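Local coordinates for protein 3-hydroxyacyl-thioester dehydratase X (Mycobacterium tuberculosis, PDB 4OOB) that catalyses the reversible hydration of trans-2-enoyl-CoA to (3R)-3-hydroxyacyl-CoA, with a broad chain-length range and a preference for C8 to C12 substrates, at residues 28-33 with 161-166; 77-82 with 111-116; 95-100 with 104-109. All coordinates share one frame; numbering follows the deposited sequence.

Contact 1: residues 28-33 with 161-166; sequences AAVTGL and IRRYAA
Val30 meets Arg163 and Tyr164 where the C-terminal end of helix 21-31 leans on helix 158-167, a helix-helix junction in this hotdog-fold protein. The packing is chiefly apolar and built around the two branches of Val30. Its CG2 reaches the backbone of the second helix, 3.8 Å from Tyr164 N, while CG1 comes to the rim of the tyrosine ring near its plane, 4.1 Å from Tyr164 CD1. Thr31 adds a methyl to the same ring, its CG2 lying 4.0 Å from Tyr164 CE1 in an oblique approach. With chi1 at -178°, the Tyr164 ring projects past Val30 and Thr31. Beyond the two segments it makes an edge-to-face contact with His192 and touches Met194.

Polar groups serve differently here. Arg163 is bent at chi3, which brings its guanidinium back over Val30: the valine lies over one face, and the arginine's NH1 is 4.0 Å from Val30 CA. The aliphatic root of the arginine also packs, with CB 4.0 Å from Val30 CG2, while the residue remains exposed. The hydroxyl of Thr31 turns inward to its own helix, bonding to Tyr27 O.

Backbone bonds then close helix 21-31 immediately after the contact. Gly32, with positive phi (73°), is the C-prime residue of a Schellman motif, in which Leu33 N bonds to Ala28 O at 2.8 Å and Gly32 N makes a weak bond to Ala29 O at 3.3 Å.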
ATOM      1  N   ALA A  28       7.714 -11.112   2.422  1.00 19.18           N
ATOM      2  CA  ALA A  28       8.646 -10.631   3.411  1.00 19.41           C
ATOM      3  C   ALA A  28      10.024 -10.425   2.754  1.00 20.29           C
ATOM      4  O   ALA A  28      10.630  -9.372   2.944  1.00 22.65           O
ATOM      5  CB  ALA A  28       8.716 -11.595   4.578  1.00 20.16           C
ATOM      6  N   ALA A  29      10.500 -11.357   1.918  1.00 18.94           N
ATOM      7  CA  ALA A  29      11.841 -11.186   1.315  1.00 18.26           C
ATOM      8  C   ALA A  29      11.926  -9.958   0.413  1.00 17.64           C
ATOM      9  O   ALA A  29      12.873  -9.144   0.492  1.00 17.13           O
ATOM     10  CB  ALA A  29      12.250 -12.428   0.523  1.00 18.13           C
ATOM     11  N   VAL A  30      10.944  -9.822  -0.474  1.00 17.18           N
ATOM     12  CA  VAL A  30      10.982  -8.688  -1.416  1.00 17.05           C
ATOM     13  C   VAL A  30      10.821  -7.320  -0.712  1.00 15.95           C
ATOM     14  O   VAL A  30      11.443  -6.342  -1.138  1.00 14.89           O
ATOM     15  CB  VAL A  30       9.976  -8.849  -2.577  1.00 17.30           C
ATOM     16  CG1 VAL A  30       8.562  -8.678  -2.084  1.00 17.93           C
ATOM     17  CG2 VAL A  30      10.226  -7.809  -3.648  1.00 17.63           C
ATOM     18  N   THR A  31       9.966  -7.246   0.322  1.00 15.43           N
ATOM     19  CA  THR A  31       9.770  -5.990   1.060  1.00 15.70           C
ATOM     20  C   THR A  31      10.848  -5.707   2.101  1.00 16.45           C
ATOM     21  O   THR A  31      10.921  -4.585   2.617  1.00 16.60           O
ATOM     22  CB  THR A  31       8.392  -5.909   1.714  1.00 15.64           C
ATOM     23  OG1 THR A  31       8.223  -6.978   2.662  1.00 15.66           O
ATOM     24  CG2 THR A  31       7.305  -5.986   0.636  1.00 15.15           C
ATOM     25  N   GLY A  32      11.713  -6.692   2.355  1.00 17.67           N
ATOM     26  CA  GLY A  32      12.739  -6.606   3.380  1.00 18.92           C
ATOM     27  C   GLY A  32      12.169  -6.703   4.796  1.00 20.71           C
ATOM     28  O   GLY A  32      12.684  -6.092   5.721  1.00 24.47           O
ATOM     29  N   LEU A  33      11.072  -7.414   4.967  1.00 20.76           N
ATOM     30  CA  LEU A  33      10.396  -7.497   6.234  1.00 20.03           C
ATOM     31  C   LEU A  33      10.649  -8.909   6.766  1.00 21.45           C
ATOM     32  O   LEU A  33      11.239  -9.742   6.067  1.00 21.55           O
ATOM     33  CB  LEU A  33       8.925  -7.237   5.998  1.00 20.40           C
ATOM     34  CG  LEU A  33       8.303  -5.910   6.392  1.00 20.74           C
ATOM     35  CD1 LEU A  33       9.210  -4.687   6.313  1.00 21.04           C
ATOM     36  CD2 LEU A  33       7.053  -5.681   5.591  1.00 20.39           C
ATOM     37  N   ILE A 161      10.755  -4.096  -8.208  1.00 16.97           N
ATOM     38  CA  ILE A 161       9.325  -3.791  -8.374  1.00 16.06           C
ATOM     39  C   ILE A 161       8.637  -4.758  -9.365  1.00 16.57           C
ATOM     40  O   ILE A 161       7.444  -5.041  -9.190  1.00 15.71           O
ATOM     41  CB  ILE A 161       9.105  -2.286  -8.711  1.00 15.39           C
ATOM     42  CG1 ILE A 161       9.558  -1.436  -7.539  1.00 15.19           C
ATOM     43  CG2 ILE A 161       7.641  -1.941  -9.108  1.00 15.05           C
ATOM     44  CD1 ILE A 161       8.768  -1.628  -6.255  1.00 15.22           C
ATOM     45  N   ARG A 162       9.359  -5.285 -10.366  1.00 18.12           N
ATOM     46  CA  ARG A 162       8.857  -6.474 -11.115  1.00 19.16           C
ATOM     47  C   ARG A 162       8.687  -7.624 -10.116  1.00 19.37           C
ATOM     48  O   ARG A 162       7.671  -8.290 -10.127  1.00 18.30           O
ATOM     49  CB  ARG A 162       9.745  -6.913 -12.326  1.00 20.36           C
ATOM     50  CG  ARG A 162       9.735  -5.959 -13.525  1.00 21.80           C
ATOM     51  CD  ARG A 162      10.478  -6.457 -14.789  1.00 23.26           C
ATOM     52  NE  ARG A 162      11.931  -6.502 -14.552  1.00 25.55           N
ATOM     53  CZ  ARG A 162      12.792  -5.502 -14.727  1.00 25.84           C
ATOM     54  NH1 ARG A 162      12.405  -4.319 -15.204  1.00 28.51           N
ATOM     55  NH2 ARG A 162      14.062  -5.690 -14.469  1.00 25.47           N
ATOM     56  N   ARG A 163       9.641  -7.832  -9.209  1.00 20.49           N
ATOM     57  CA  ARG A 163       9.467  -8.926  -8.227  1.00 22.16           C
ATOM     58  C   ARG A 163       8.284  -8.695  -7.281  1.00 19.23           C
ATOM     59  O   ARG A 163       7.548  -9.633  -6.972  1.00 17.70           O
ATOM     60  CB  ARG A 163      10.729  -9.196  -7.380  1.00 25.25           C
ATOM     61  CG  ARG A 163      11.706 -10.183  -7.969  1.00 29.49           C
ATOM     62  CD  ARG A 163      12.440 -10.921  -6.838  1.00 32.42           C
ATOM     63  NE  ARG A 163      13.347 -10.010  -6.176  1.00 32.09           N
ATOM     64  CZ  ARG A 163      13.673 -10.000  -4.876  1.00 33.04           C
ATOM     65  NH1 ARG A 163      13.165 -10.849  -3.984  1.00 32.18           N
ATOM     66  NH2 ARG A 163      14.538  -9.087  -4.466  1.00 30.68           N
ATOM     67  N   TYR A 164       8.148  -7.460  -6.794  1.00 18.15           N
ATOM     68  CA  TYR A 164       7.019  -7.080  -5.925  1.00 16.92           C
ATOM     69  C   TYR A 164       5.662  -7.333  -6.619  1.00 17.55           C
ATOM     70  O   TYR A 164       4.693  -7.780  -6.002  1.00 16.82           O
ATOM     71  CB  TYR A 164       7.114  -5.603  -5.476  1.00 16.75           C
ATOM     72  CG  TYR A 164       5.967  -5.301  -4.550  1.00 15.92           C
ATOM     73  CD1 TYR A 164       5.913  -5.851  -3.271  1.00 15.64           C
ATOM     74  CD2 TYR A 164       4.870  -4.590  -4.996  1.00 14.84           C
ATOM     75  CE1 TYR A 164       4.799  -5.633  -2.450  1.00 15.25           C
ATOM     76  CE2 TYR A 164       3.764  -4.393  -4.194  1.00 13.95           C
ATOM     77  CZ  TYR A 164       3.715  -4.885  -2.928  1.00 14.21           C
ATOM     78  OH  TYR A 164       2.565  -4.645  -2.124  1.00 13.57           O
ATOM     79  N   ALA A 165       5.592  -7.078  -7.925  1.00 17.90           N
ATOM     80  CA  ALA A 165       4.332  -7.303  -8.649  1.00 17.77           C
ATOM     81  C   ALA A 165       3.880  -8.744  -8.541  1.00 18.65           C
ATOM     82  O   ALA A 165       2.704  -9.005  -8.236  1.00 17.82           O
ATOM     83  CB  ALA A 165       4.482  -6.905 -10.107  1.00 16.96           C
ATOM     84  N   ALA A 166       4.798  -9.669  -8.819  1.00 18.77           N
ATOM     85  CA  ALA A 166       4.530 -11.125  -8.680  1.00 21.40           C
ATOM     86  C   ALA A 166       4.028 -11.569  -7.274  1.00 22.62           C
ATOM     87  O   ALA A 166       3.231 -12.496  -7.116  1.00 22.50           O
ATOM     88  CB  ALA A 166       5.794 -11.914  -9.049  1.00 21.43           C
TER

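Contact 2: residues 77-82 with 111-116; sequences QYRPIA and VSVGND
Arg79 swings its side chain toward Val113 by placing CG between its backbone N and carbonyl carbon (chi1 56°) and bending again at chi2 and chi3. In Ile81, CD1 lies anti to CA (chi2 166°), which extends it toward Val111. Two separate touches result, each with the side chains crossing at about a right angle.

The inner one is purely apolar, with Ile81 CD1 3.7 Å from Val111 CG1. Both residues are buried, and Trp119 of strand 116-128 touches both; Pro44 and Thr48 of helix 43-57 add to Ile81 and Val111, respectively.

The outer touch sets a charged, flat group against an apolar side chain. Val113 lies over one face of the Arg79 guanidinium, offset toward its rim, and both methyls, CG1 and CG2, are 4.1 Å from Arg79 NH2. That same nitrogen forms a salt bridge with Asp85, which also accepts a bond from Ala82 N and is touched by the Val113 side chain. The charge is thereby held beside the valine.

Strand 116-128 runs between strands 69-77 and 102-113, and the two segments flank it, meeting at Trp119. Ala118 makes backbone bonds to Tyr78 and Arg79 and to Val111. Val113 N bonds to Asp116 O at 3.1 Å, with a weak return bond from Asp116 N to Val113 O, closing a tight beta hairpin through a type II' turn that has Gly114 at its positive-phi position.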
ATOM      1  N   GLN A  77      -4.983  -3.039  12.708  1.00 17.91           N
ATOM      2  CA  GLN A  77      -4.836  -4.427  13.090  1.00 18.86           C
ATOM      3  C   GLN A  77      -5.275  -4.633  14.526  1.00 20.16           C
ATOM      4  O   GLN A  77      -4.602  -4.152  15.405  1.00 22.20           O
ATOM      5  CB  GLN A  77      -3.369  -4.880  12.917  1.00 19.16           C
ATOM      6  CG  GLN A  77      -3.126  -6.346  13.254  1.00 19.61           C
ATOM      7  CD  GLN A  77      -1.726  -6.784  12.865  1.00 20.46           C
ATOM      8  OE1 GLN A  77      -1.434  -7.128  11.717  1.00 19.74           O
ATOM      9  NE2 GLN A  77      -0.856  -6.740  13.819  1.00 20.92           N
ATOM     10  N   TYR A  78      -6.356  -5.396  14.765  1.00 21.68           N
ATOM     11  CA  TYR A  78      -6.864  -5.682  16.129  1.00 22.56           C
ATOM     12  C   TYR A  78      -6.093  -6.824  16.737  1.00 24.90           C
ATOM     13  O   TYR A  78      -5.865  -6.851  17.925  1.00 25.34           O
ATOM     14  CB  TYR A  78      -8.382  -5.986  16.114  1.00 23.07           C
ATOM     15  CG  TYR A  78      -9.176  -4.798  15.592  1.00 23.05           C
ATOM     16  CD1 TYR A  78      -9.435  -3.695  16.403  1.00 24.54           C
ATOM     17  CD2 TYR A  78      -9.619  -4.760  14.280  1.00 23.65           C
ATOM     18  CE1 TYR A  78     -10.138  -2.576  15.931  1.00 25.08           C
ATOM     19  CE2 TYR A  78     -10.310  -3.657  13.770  1.00 24.74           C
ATOM     20  CZ  TYR A  78     -10.569  -2.553  14.598  1.00 24.86           C
ATOM     21  OH  TYR A  78     -11.226  -1.460  14.092  1.00 23.80           O
ATOM     22  N   ARG A  79      -5.726  -7.798  15.919  1.00 27.79           N
ATOM     23  CA  ARG A  79      -4.792  -8.800  16.336  1.00 29.23           C
ATOM     24  C   ARG A  79      -4.081  -9.385  15.145  1.00 27.22           C
ATOM     25  O   ARG A  79      -4.645  -9.470  14.082  1.00 26.74           O
ATOM     26  CB  ARG A  79      -5.484  -9.913  17.135  1.00 34.68           C
ATOM     27  CG  ARG A  79      -6.652 -10.611  16.447  1.00 39.87           C
ATOM     28  CD  ARG A  79      -6.668 -12.133  16.711  1.00 45.22           C
ATOM     29  NE  ARG A  79      -6.019 -12.841  15.590  1.00 49.71           N
ATOM     30  CZ  ARG A  79      -5.856 -14.160  15.464  1.00 50.83           C
ATOM     31  NH1 ARG A  79      -6.281 -15.009  16.393  1.00 50.84           N
ATOM     32  NH2 ARG A  79      -5.248 -14.630  14.383  1.00 53.19           N
ATOM     33  N   PRO A  80      -2.841  -9.825  15.341  1.00 27.26           N
ATOM     34  CA  PRO A  80      -2.030 -10.437  14.312  1.00 27.67           C
ATOM     35  C   PRO A  80      -2.670 -11.639  13.684  1.00 27.69           C
ATOM     36  O   PRO A  80      -3.356 -12.390  14.336  1.00 29.51           O
ATOM     37  CB  PRO A  80      -0.766 -10.903  15.066  1.00 27.74           C
ATOM     38  CG  PRO A  80      -0.714 -10.067  16.297  1.00 27.91           C
ATOM     39  CD  PRO A  80      -2.135  -9.743  16.632  1.00 28.09           C
ATOM     40  N   ILE A  81      -2.417 -11.811  12.411  1.00 28.45           N
ATOM     41  CA  ILE A  81      -2.930 -12.943  11.672  1.00 30.63           C
ATOM     42  C   ILE A  81      -1.790 -13.947  11.487  1.00 30.28           C
ATOM     43  O   ILE A  81      -0.690 -13.593  11.053  1.00 28.27           O
ATOM     44  CB  ILE A  81      -3.462 -12.489  10.302  1.00 30.58           C
ATOM     45  CG1 ILE A  81      -4.693 -11.595  10.490  1.00 30.37           C
ATOM     46  CG2 ILE A  81      -3.819 -13.690   9.431  1.00 32.74           C
ATOM     47  CD1 ILE A  81      -5.063 -10.848   9.231  1.00 28.99           C
ATOM     48  N   ALA A  82      -2.061 -15.191  11.859  1.00 29.33           N
ATOM     49  CA  ALA A  82      -1.069 -16.221  11.757  1.00 28.52           C
ATOM     50  C   ALA A  82      -0.965 -16.669  10.299  1.00 27.47           C
ATOM     51  O   ALA A  82      -1.916 -16.638   9.531  1.00 26.01           O
ATOM     52  CB  ALA A  82      -1.372 -17.397  12.695  1.00 27.95           C
ATOM     53  N   VAL A 111     -10.978  -8.333   7.224  1.00 21.38           N
ATOM     54  CA  VAL A 111     -10.358  -9.647   7.244  1.00 21.08           C
ATOM     55  C   VAL A 111     -10.585 -10.310   8.609  1.00 22.11           C
ATOM     56  O   VAL A 111     -10.131  -9.818   9.647  1.00 21.65           O
ATOM     57  CB  VAL A 111      -8.855  -9.524   6.943  1.00 20.84           C
ATOM     58  CG1 VAL A 111      -8.118 -10.854   7.159  1.00 20.45           C
ATOM     59  CG2 VAL A 111      -8.644  -9.016   5.527  1.00 19.54           C
ATOM     60  N   SER A 112     -11.310 -11.425   8.599  1.00 23.57           N
ATOM     61  CA  SER A 112     -11.711 -12.103   9.831  1.00 24.08           C
ATOM     62  C   SER A 112     -11.014 -13.435  10.009  1.00 24.36           C
ATOM     63  O   SER A 112     -10.683 -14.121   9.031  1.00 24.17           O
ATOM     64  CB  SER A 112     -13.202 -12.363   9.833  1.00 23.57           C
ATOM     65  OG  SER A 112     -13.857 -11.124   9.925  1.00 23.76           O
ATOM     66  N   VAL A 113     -10.797 -13.750  11.277  1.00 25.37           N
ATOM     67  CA  VAL A 113     -10.417 -15.067  11.771  1.00 28.04           C
ATOM     68  C   VAL A 113     -11.456 -15.465  12.821  1.00 30.57           C
ATOM     69  O   VAL A 113     -11.693 -14.736  13.811  1.00 30.87           O
ATOM     70  CB  VAL A 113      -9.025 -15.055  12.401  1.00 27.71           C
ATOM     71  CG1 VAL A 113      -8.702 -16.428  13.012  1.00 28.39           C
ATOM     72  CG2 VAL A 113      -7.991 -14.670  11.345  1.00 27.81           C
ATOM     73  N   GLY A 114     -12.099 -16.604  12.576  1.00 34.13           N
ATOM     74  CA  GLY A 114     -13.341 -16.953  13.259  1.00 35.56           C
ATOM     75  C   GLY A 114     -14.399 -15.959  12.857  1.00 37.25           C
ATOM     76  O   GLY A 114     -14.483 -15.566  11.694  1.00 39.66           O
ATOM     77  N   ASN A 115     -15.200 -15.522  13.806  1.00 40.73           N
ATOM     78  CA  ASN A 115     -16.138 -14.462  13.489  1.00 42.47           C
ATOM     79  C   ASN A 115     -15.688 -13.092  13.937  1.00 38.76           C
ATOM     80  O   ASN A 115     -16.429 -12.120  13.788  1.00 43.37           O
ATOM     81  CB  ASN A 115     -17.539 -14.781  14.008  1.00 47.56           C
ATOM     82  CG  ASN A 115     -18.509 -15.046  12.879  1.00 50.31           C
ATOM     83  OD1 ASN A 115     -18.951 -14.128  12.158  1.00 51.74           O
ATOM     84  ND2 ASN A 115     -18.826 -16.315  12.695  1.00 54.61           N
ATOM     85  N   ASP A 116     -14.472 -13.001  14.445  1.00 33.41           N
ATOM     86  CA  ASP A 116     -13.926 -11.711  14.814  1.00 31.36           C
ATOM     87  C   ASP A 116     -13.098 -11.054  13.698  1.00 27.59           C
ATOM     88  O   ASP A 116     -12.484 -11.748  12.873  1.00 26.40           O
ATOM     89  CB  ASP A 116     -13.070 -11.879  16.045  1.00 32.54           C
ATOM     90  CG  ASP A 116     -13.854 -12.430  17.224  1.00 34.81           C
ATOM     91  OD1 ASP A 116     -15.104 -12.218  17.351  1.00 35.18           O
ATOM     92  OD2 ASP A 116     -13.191 -13.075  18.036  1.00 36.02           O
TER

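Contact 3: residues 95-100 with 104-109; sequences NLREHR and LVDLVT
Arg97 and Leu104 form an antiparallel hydrogen-bonded pair of the hairpin of strands 86-99 and 102-113, held by Arg97 N to Leu104 O at 2.9 Å and Leu104 N to Arg97 O at 2.8 Å. The tight part lies on the sheet face carrying their side chains. There the guanidinium is layered: Leu104 CB sits 3.7 Å above one face, over its centre, and the Asn95 amide nitrogen lies over the opposite face toward the rim. Bending at chi2 (-84°) turns Arg97 back along its strand, so that NH1 bonds to Asn95 O at 2.8 Å and to Asp106 OD1 at 3.0 Å. On this face too, His99 CB packs 4.0 Å from Leu104 CG.

The other face is looser and opens to solvent at Leu96, which rests CD1 3.9 Å from CB of the buried Val105; its CA-H points at Leu104 O.

Asp106 is buried and gripped at both oxygens. OD1 takes the salt bridge and a bond from Thr124; OD2 receives Asn95 ND2 at 3.0 Å in a nearly straight bond (169°). Both Arg97 and Asn95 approach from above the carboxylate plane. Such pairing with a cation and two neutral polar groups would probably favour the ionised carboxylate even though it is buried.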
ATOM      1  N   ASN A  95     -17.842   6.152  -1.245  1.00 18.50           N
ATOM      2  CA  ASN A  95     -17.301   7.474  -1.084  1.00 17.23           C
ATOM      3  C   ASN A  95     -16.613   7.931  -2.366  1.00 17.66           C
ATOM      4  O   ASN A  95     -15.515   8.477  -2.320  1.00 16.60           O
ATOM      5  CB  ASN A  95     -16.344   7.475   0.111  1.00 16.27           C
ATOM      6  CG  ASN A  95     -16.066   8.850   0.658  1.00 16.26           C
ATOM      7  OD1 ASN A  95     -16.760   9.804   0.370  1.00 17.82           O
ATOM      8  ND2 ASN A  95     -15.007   8.960   1.439  1.00 15.71           N
ATOM      9  N   LEU A  96     -17.264   7.718  -3.508  1.00 18.97           N
ATOM     10  CA  LEU A  96     -16.814   8.339  -4.756  1.00 20.54           C
ATOM     11  C   LEU A  96     -16.790   9.801  -4.585  1.00 19.41           C
ATOM     12  O   LEU A  96     -17.796  10.377  -4.238  1.00 18.40           O
ATOM     13  CB  LEU A  96     -17.736   8.091  -5.935  1.00 22.53           C
ATOM     14  CG  LEU A  96     -17.310   7.081  -6.981  1.00 24.73           C
ATOM     15  CD1 LEU A  96     -15.806   7.097  -7.304  1.00 24.13           C
ATOM     16  CD2 LEU A  96     -17.758   5.731  -6.423  1.00 25.65           C
ATOM     17  N   ARG A  97     -15.661  10.419  -4.868  1.00 18.84           N
ATOM     18  CA  ARG A  97     -15.676  11.865  -4.972  1.00 18.44           C
ATOM     19  C   ARG A  97     -14.590  12.369  -5.910  1.00 18.03           C
ATOM     20  O   ARG A  97     -13.606  11.651  -6.247  1.00 15.89           O
ATOM     21  CB  ARG A  97     -15.610  12.539  -3.591  1.00 18.95           C
ATOM     22  CG  ARG A  97     -14.284  12.481  -2.836  1.00 19.30           C
ATOM     23  CD  ARG A  97     -14.188  11.179  -2.095  1.00 19.89           C
ATOM     24  NE  ARG A  97     -13.034  11.038  -1.220  1.00 19.56           N
ATOM     25  CZ  ARG A  97     -12.499   9.866  -0.874  1.00 18.74           C
ATOM     26  NH1 ARG A  97     -12.946   8.667  -1.312  1.00 18.36           N
ATOM     27  NH2 ARG A  97     -11.467   9.892  -0.107  1.00 18.72           N
ATOM     28  N   GLU A  98     -14.802  13.617  -6.307  1.00 18.33           N
ATOM     29  CA  GLU A  98     -14.044  14.272  -7.323  1.00 19.24           C
ATOM     30  C   GLU A  98     -12.782  14.812  -6.739  1.00 18.76           C
ATOM     31  O   GLU A  98     -12.734  15.173  -5.602  1.00 21.55           O
ATOM     32  CB  GLU A  98     -14.858  15.408  -7.953  1.00 20.61           C
ATOM     33  CG  GLU A  98     -15.701  15.021  -9.167  1.00 21.82           C
ATOM     34  CD  GLU A  98     -16.211  16.254  -9.907  1.00 22.75           C
ATOM     35  OE1 GLU A  98     -16.391  17.283  -9.286  1.00 21.78           O
ATOM     36  OE2 GLU A  98     -16.442  16.196 -11.127  1.00 26.81           O
ATOM     37  N   HIS A  99     -11.746  14.832  -7.535  1.00 18.48           N
ATOM     38  CA  HIS A  99     -10.463  15.371  -7.173  1.00 17.99           C
ATOM     39  C   HIS A  99     -10.010  16.080  -8.470  1.00 18.12           C
ATOM     40  O   HIS A  99     -10.595  15.899  -9.516  1.00 18.72           O
ATOM     41  CB  HIS A  99      -9.560  14.232  -6.731  1.00 17.41           C
ATOM     42  CG  HIS A  99      -8.145  14.623  -6.475  1.00 17.66           C
ATOM     43  ND1 HIS A  99      -7.604  14.664  -5.205  1.00 19.14           N
ATOM     44  CD2 HIS A  99      -7.144  14.957  -7.316  1.00 17.71           C
ATOM     45  CE1 HIS A  99      -6.334  15.018  -5.268  1.00 18.63           C
ATOM     46  NE2 HIS A  99      -6.032  15.211  -6.541  1.00 19.33           N
ATOM     47  N   ARG A 100      -9.031  16.938  -8.367  1.00 19.15           N
ATOM     48  CA  ARG A 100      -8.513  17.678  -9.486  1.00 20.73           C
ATOM     49  C   ARG A 100      -7.993  16.769 -10.660  1.00 20.51           C
ATOM     50  O   ARG A 100      -8.015  17.168 -11.852  1.00 19.55           O
ATOM     51  CB  ARG A 100      -7.383  18.546  -8.946  1.00 22.18           C
ATOM     52  CG  ARG A 100      -6.732  19.474  -9.963  1.00 24.87           C
ATOM     53  CD  ARG A 100      -5.623  20.261  -9.281  1.00 27.49           C
ATOM     54  NE  ARG A 100      -4.802  20.972 -10.247  1.00 30.17           N
ATOM     55  CZ  ARG A 100      -3.680  20.520 -10.788  1.00 31.08           C
ATOM     56  NH1 ARG A 100      -3.157  19.327 -10.471  1.00 32.56           N
ATOM     57  NH2 ARG A 100      -3.078  21.289 -11.672  1.00 33.65           N
ATOM     58  N   LEU A 104     -11.727   9.674  -6.695  1.00 16.84           N
ATOM     59  CA  LEU A 104     -11.270   8.892  -5.590  1.00 16.57           C
ATOM     60  C   LEU A 104     -12.424   7.987  -5.208  1.00 15.68           C
ATOM     61  O   LEU A 104     -13.586   8.416  -5.210  1.00 14.54           O
ATOM     62  CB  LEU A 104     -10.895   9.768  -4.362  1.00 16.51           C
ATOM     63  CG  LEU A 104      -9.873  10.880  -4.569  1.00 17.26           C
ATOM     64  CD1 LEU A 104      -9.946  11.925  -3.450  1.00 18.09           C
ATOM     65  CD2 LEU A 104      -8.455  10.297  -4.603  1.00 17.90           C
ATOM     66  N   VAL A 105     -12.069   6.770  -4.819  1.00 15.06           N
ATOM     67  CA  VAL A 105     -13.007   5.847  -4.205  1.00 15.58           C
ATOM     68  C   VAL A 105     -12.328   5.135  -3.048  1.00 15.56           C
ATOM     69  O   VAL A 105     -11.129   4.847  -3.105  1.00 17.18           O
ATOM     70  CB  VAL A 105     -13.495   4.807  -5.213  1.00 15.56           C
ATOM     71  CG1 VAL A 105     -12.311   3.997  -5.765  1.00 15.58           C
ATOM     72  CG2 VAL A 105     -14.510   3.903  -4.552  1.00 15.81           C
ATOM     73  N   ASP A 106     -13.092   4.816  -2.022  1.00 15.21           N
ATOM     74  CA  ASP A 106     -12.584   4.068  -0.910  1.00 14.75           C
ATOM     75  C   ASP A 106     -12.941   2.600  -1.031  1.00 14.98           C
ATOM     76  O   ASP A 106     -14.089   2.239  -1.297  1.00 13.96           O
ATOM     77  CB  ASP A 106     -13.163   4.590   0.394  1.00 15.33           C
ATOM     78  CG  ASP A 106     -12.628   5.958   0.815  1.00 15.03           C
ATOM     79  OD1 ASP A 106     -11.593   6.494   0.315  1.00 14.89           O
ATOM     80  OD2 ASP A 106     -13.307   6.509   1.693  1.00 15.10           O
ATOM     81  N   LEU A 107     -11.945   1.741  -0.792  1.00 15.92           N
ATOM     82  CA  LEU A 107     -12.124   0.265  -0.811  1.00 16.26           C
ATOM     83  C   LEU A 107     -11.876  -0.249   0.582  1.00 16.36           C
ATOM     84  O   LEU A 107     -10.785  -0.115   1.087  1.00 15.30           O
ATOM     85  CB  LEU A 107     -11.133  -0.358  -1.769  1.00 16.69           C
ATOM     86  CG  LEU A 107     -11.475  -0.441  -3.263  1.00 17.54           C
ATOM     87  CD1 LEU A 107     -12.711   0.304  -3.639  1.00 18.18           C
ATOM     88  CD2 LEU A 107     -10.319  -0.020  -4.147  1.00 17.84           C
ATOM     89  N   VAL A 108     -12.927  -0.760   1.224  1.00 17.13           N
ATOM     90  CA  VAL A 108     -12.921  -0.966   2.670  1.00 17.26           C
ATOM     91  C   VAL A 108     -12.944  -2.479   2.827  1.00 17.99           C
ATOM     92  O   VAL A 108     -13.851  -3.150   2.313  1.00 17.03           O
ATOM     93  CB  VAL A 108     -14.140  -0.252   3.298  1.00 17.60           C
ATOM     94  CG1 VAL A 108     -14.247  -0.471   4.787  1.00 18.07           C
ATOM     95  CG2 VAL A 108     -14.092   1.255   2.997  1.00 17.04           C
ATOM     96  N   THR A 109     -11.906  -3.016   3.462  1.00 17.67           N
ATOM     97  CA  THR A 109     -11.747  -4.449   3.599  1.00 17.98           C
ATOM     98  C   THR A 109     -11.701  -4.885   5.083  1.00 18.31           C
ATOM     99  O   THR A 109     -10.990  -4.283   5.925  1.00 17.45           O
ATOM    100  CB  THR A 109     -10.495  -4.928   2.839  1.00 17.89           C
ATOM    101  OG1 THR A 109     -10.666  -4.645   1.462  1.00 19.62           O
ATOM    102  CG2 THR A 109     -10.294  -6.403   2.928  1.00 18.33           C
TER

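Contacts 2 and 3 share strand 102-113, using its two ends: contact 3 joins it to strand 86-99, its neighbour in the antiparallel sheet, while contact 2 reaches beyond strand 116-128 to the loop after strand 69-77. Their centres are about 25 Å apart. Contact 1 joins helices, 21-31 with 158-167, and lies on the opposite side of the chain's centre from contact 3, with centres about 27 Å apart; contact 2 is about 24 Å from it between centres. Along the chain, contact 1 spans contact 2, which in turn spans contact 3. A sheet pairing and a loop-to-strand contact thus fall within the span of a long-range helix contact that ties the N-terminal part to the MaoC-like region.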